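Local coordinates for protein DNA alpha-glucosyltransferase (Enterobacteria phage T4, PDB 1XV5) that is a phage glucosyltransferase of the GT-B clan, built from two domains that each carry a parallel beta-sheet, with UDP bound in the present model, at residues M2-F7 with D75-I81. Sequence-based numbering, arbitrary orientation.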
# COMPACT_ATOMS: atom_id res chain seq x y z
N MET A 2 -9.03 12.75 21.43
CA MET A 2 -10.09 11.75 21.40
C MET A 2 -9.54 10.33 21.46
O MET A 2 -8.34 10.10 21.31
CB MET A 2 -10.92 11.89 20.13
CG MET A 2 -11.65 13.21 20.00
SD MET A 2 -12.53 13.29 18.43
CE MET A 2 -11.23 13.89 17.35
N ARG A 3 -10.44 9.38 21.68
CA ARG A 3 -10.08 7.97 21.74
C ARG A 3 -10.40 7.39 20.37
O ARG A 3 -11.53 7.49 19.89
CB ARG A 3 -10.90 7.26 22.81
CG ARG A 3 -10.69 7.80 24.22
CD ARG A 3 -11.67 7.16 25.19
NE ARG A 3 -13.05 7.39 24.78
CZ ARG A 3 -14.12 6.88 25.39
NH1 ARG A 3 -15.33 7.15 24.94
NH2 ARG A 3 -13.96 6.10 26.45
N ILE A 4 -9.40 6.78 19.74
CA ILE A 4 -9.58 6.20 18.42
C ILE A 4 -9.37 4.69 18.44
O ILE A 4 -8.46 4.19 19.10
CB ILE A 4 -8.56 6.79 17.41
CG1 ILE A 4 -8.56 8.32 17.48
CG2 ILE A 4 -8.89 6.32 16.00
CD1 ILE A 4 -9.88 8.95 17.09
N CYS A 5 -10.23 3.96 17.74
CA CYS A 5 -10.09 2.51 17.64
C CYS A 5 -9.95 2.16 16.17
O CYS A 5 -10.87 2.38 15.39
CB CYS A 5 -11.30 1.77 18.22
SG CYS A 5 -11.17 -0.04 18.01
N ILE A 6 -8.79 1.63 15.81
CA ILE A 6 -8.52 1.24 14.43
C ILE A 6 -8.78 -0.26 14.36
O ILE A 6 -8.11 -1.06 15.02
CB ILE A 6 -7.07 1.57 14.04
CG1 ILE A 6 -6.83 3.06 14.25
CG2 ILE A 6 -6.81 1.18 12.59
CD1 ILE A 6 -5.39 3.50 14.04
N PHE A 7 -9.76 -0.63 13.54
CA PHE A 7 -10.20 -2.02 13.42
C PHE A 7 -9.99 -2.65 12.04
O PHE A 7 -10.49 -2.15 11.03
CB PHE A 7 -11.70 -2.04 13.78
CG PHE A 7 -12.30 -3.41 13.90
CD1 PHE A 7 -13.68 -3.57 13.76
CD2 PHE A 7 -11.53 -4.52 14.20
CE1 PHE A 7 -14.29 -4.81 13.92
CE2 PHE A 7 -12.13 -5.78 14.37
CZ PHE A 7 -13.51 -5.92 14.23
N ASP A 75 -15.31 1.46 23.01
CA ASP A 75 -14.48 2.22 23.94
C ASP A 75 -13.70 3.30 23.19
O ASP A 75 -12.52 3.53 23.47
CB ASP A 75 -13.50 1.30 24.67
CG ASP A 75 -12.78 2.00 25.80
OD1 ASP A 75 -11.65 1.57 26.14
OD2 ASP A 75 -13.34 2.97 26.36
N CYS A 76 -14.35 3.96 22.24
CA CYS A 76 -13.70 5.01 21.47
C CYS A 76 -14.70 6.11 21.12
O CYS A 76 -15.89 5.99 21.40
CB CYS A 76 -13.12 4.44 20.18
SG CYS A 76 -14.36 3.89 18.97
N ASP A 77 -14.19 7.18 20.52
CA ASP A 77 -15.02 8.30 20.08
C ASP A 77 -15.17 8.14 18.58
O ASP A 77 -16.19 8.49 17.99
CB ASP A 77 -14.32 9.63 20.39
CG ASP A 77 -14.18 9.88 21.87
OD1 ASP A 77 -13.05 10.14 22.33
OD2 ASP A 77 -15.21 9.81 22.58
N ILE A 78 -14.12 7.60 17.96
CA ILE A 78 -14.10 7.38 16.53
C ILE A 78 -13.62 5.96 16.24
O ILE A 78 -12.57 5.54 16.72
CB ILE A 78 -13.14 8.37 15.85
CG1 ILE A 78 -13.58 9.80 16.15
CG2 ILE A 78 -13.09 8.11 14.35
CD1 ILE A 78 -12.65 10.87 15.62
N LEU A 79 -14.41 5.21 15.48
CA LEU A 79 -14.06 3.85 15.11
C LEU A 79 -13.69 3.84 13.64
O LEU A 79 -14.49 4.24 12.79
CB LEU A 79 -15.23 2.89 15.34
CG LEU A 79 -15.00 1.46 14.84
CD1 LEU A 79 -13.87 0.82 15.62
CD2 LEU A 79 -16.29 0.65 15.01
N ILE A 80 -12.47 3.41 13.34
CA ILE A 80 -12.01 3.37 11.96
C ILE A 80 -11.90 1.93 11.49
O ILE A 80 -11.10 1.16 12.00
CB ILE A 80 -10.64 4.06 11.82
CG1 ILE A 80 -10.75 5.51 12.31
CG2 ILE A 80 -10.19 4.03 10.36
CD1 ILE A 80 -9.44 6.27 12.30
N ILE A 81 -12.73 1.57 10.51
CA ILE A 81 -12.73 0.23 9.98
C ILE A 81 -11.99 0.21 8.65
O ILE A 81 -12.47 0.74 7.64
CB ILE A 81 -14.17 -0.28 9.78
CG1 ILE A 81 -14.93 -0.16 11.11
CG2 ILE A 81 -14.16 -1.72 9.31
CD1 ILE A 81 -16.36 -0.67 11.06
O HOH W 1 -10.28 3.22 21.81
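Strands 3-7 and 78-81 run side by side as neighbouring parallel strands of the N-terminal Rossmann-like sheet, with Cys5 gripped by both neighbours of Leu79. Cys5 N donates to Ile78 O (3.0 Å), and Cys5 O accepts from Ile80 N. Phe7 N then continues the pattern to Ile80 O at 2.7 Å. At the start of the strands Arg3 O takes two donors: Ile78 N lies almost straight ahead of the carbonyl, whereas Asp77 N (2.8 Å) is tilted 26° from its plane.

The carboxylate of Asp77 turns back on Arg3. Its OD1 receives the backbone N of Arg3 at 2.8 Å on the anti side, and its OD2 faces Arg3 NH1 in a long salt bridge. A bend at chi3 (-58°) turns the Arg3 guanidinium so that Asp77 lies at its edge while the backbone of Asp75 and Cys76 passes over one face. In the loop that leads into strand 78-81, Asp75 OD2 forms a second salt bridge with Arg3 NH2 at 3.2 Å, its carboxylate nearly perpendicular to the guanidinium.

In the GT-B fold such a sheet is layered between helices, and its strand 34-40 flanks 3-7 on the side away from 78-81. On the face carrying Ile4, Ile6, Ile78 and Ile80, helix 17-30 packs against Ile4, Ile6 and Ile80. Here Ile4 and Ile78 lie alongside each other, pointing the same way, with Ile4 CD1 3.5 Å from Ile78 CB; Ile4 CG2 meets Ile80 CD1 at 3.7 Å. Across the other face, Leu79 CD1 touches Cys5 SG (3.7 Å), and the Phe7 ring lies obliquely to Ile81 CG1, both residues touching Tyr97 of helix 91-103.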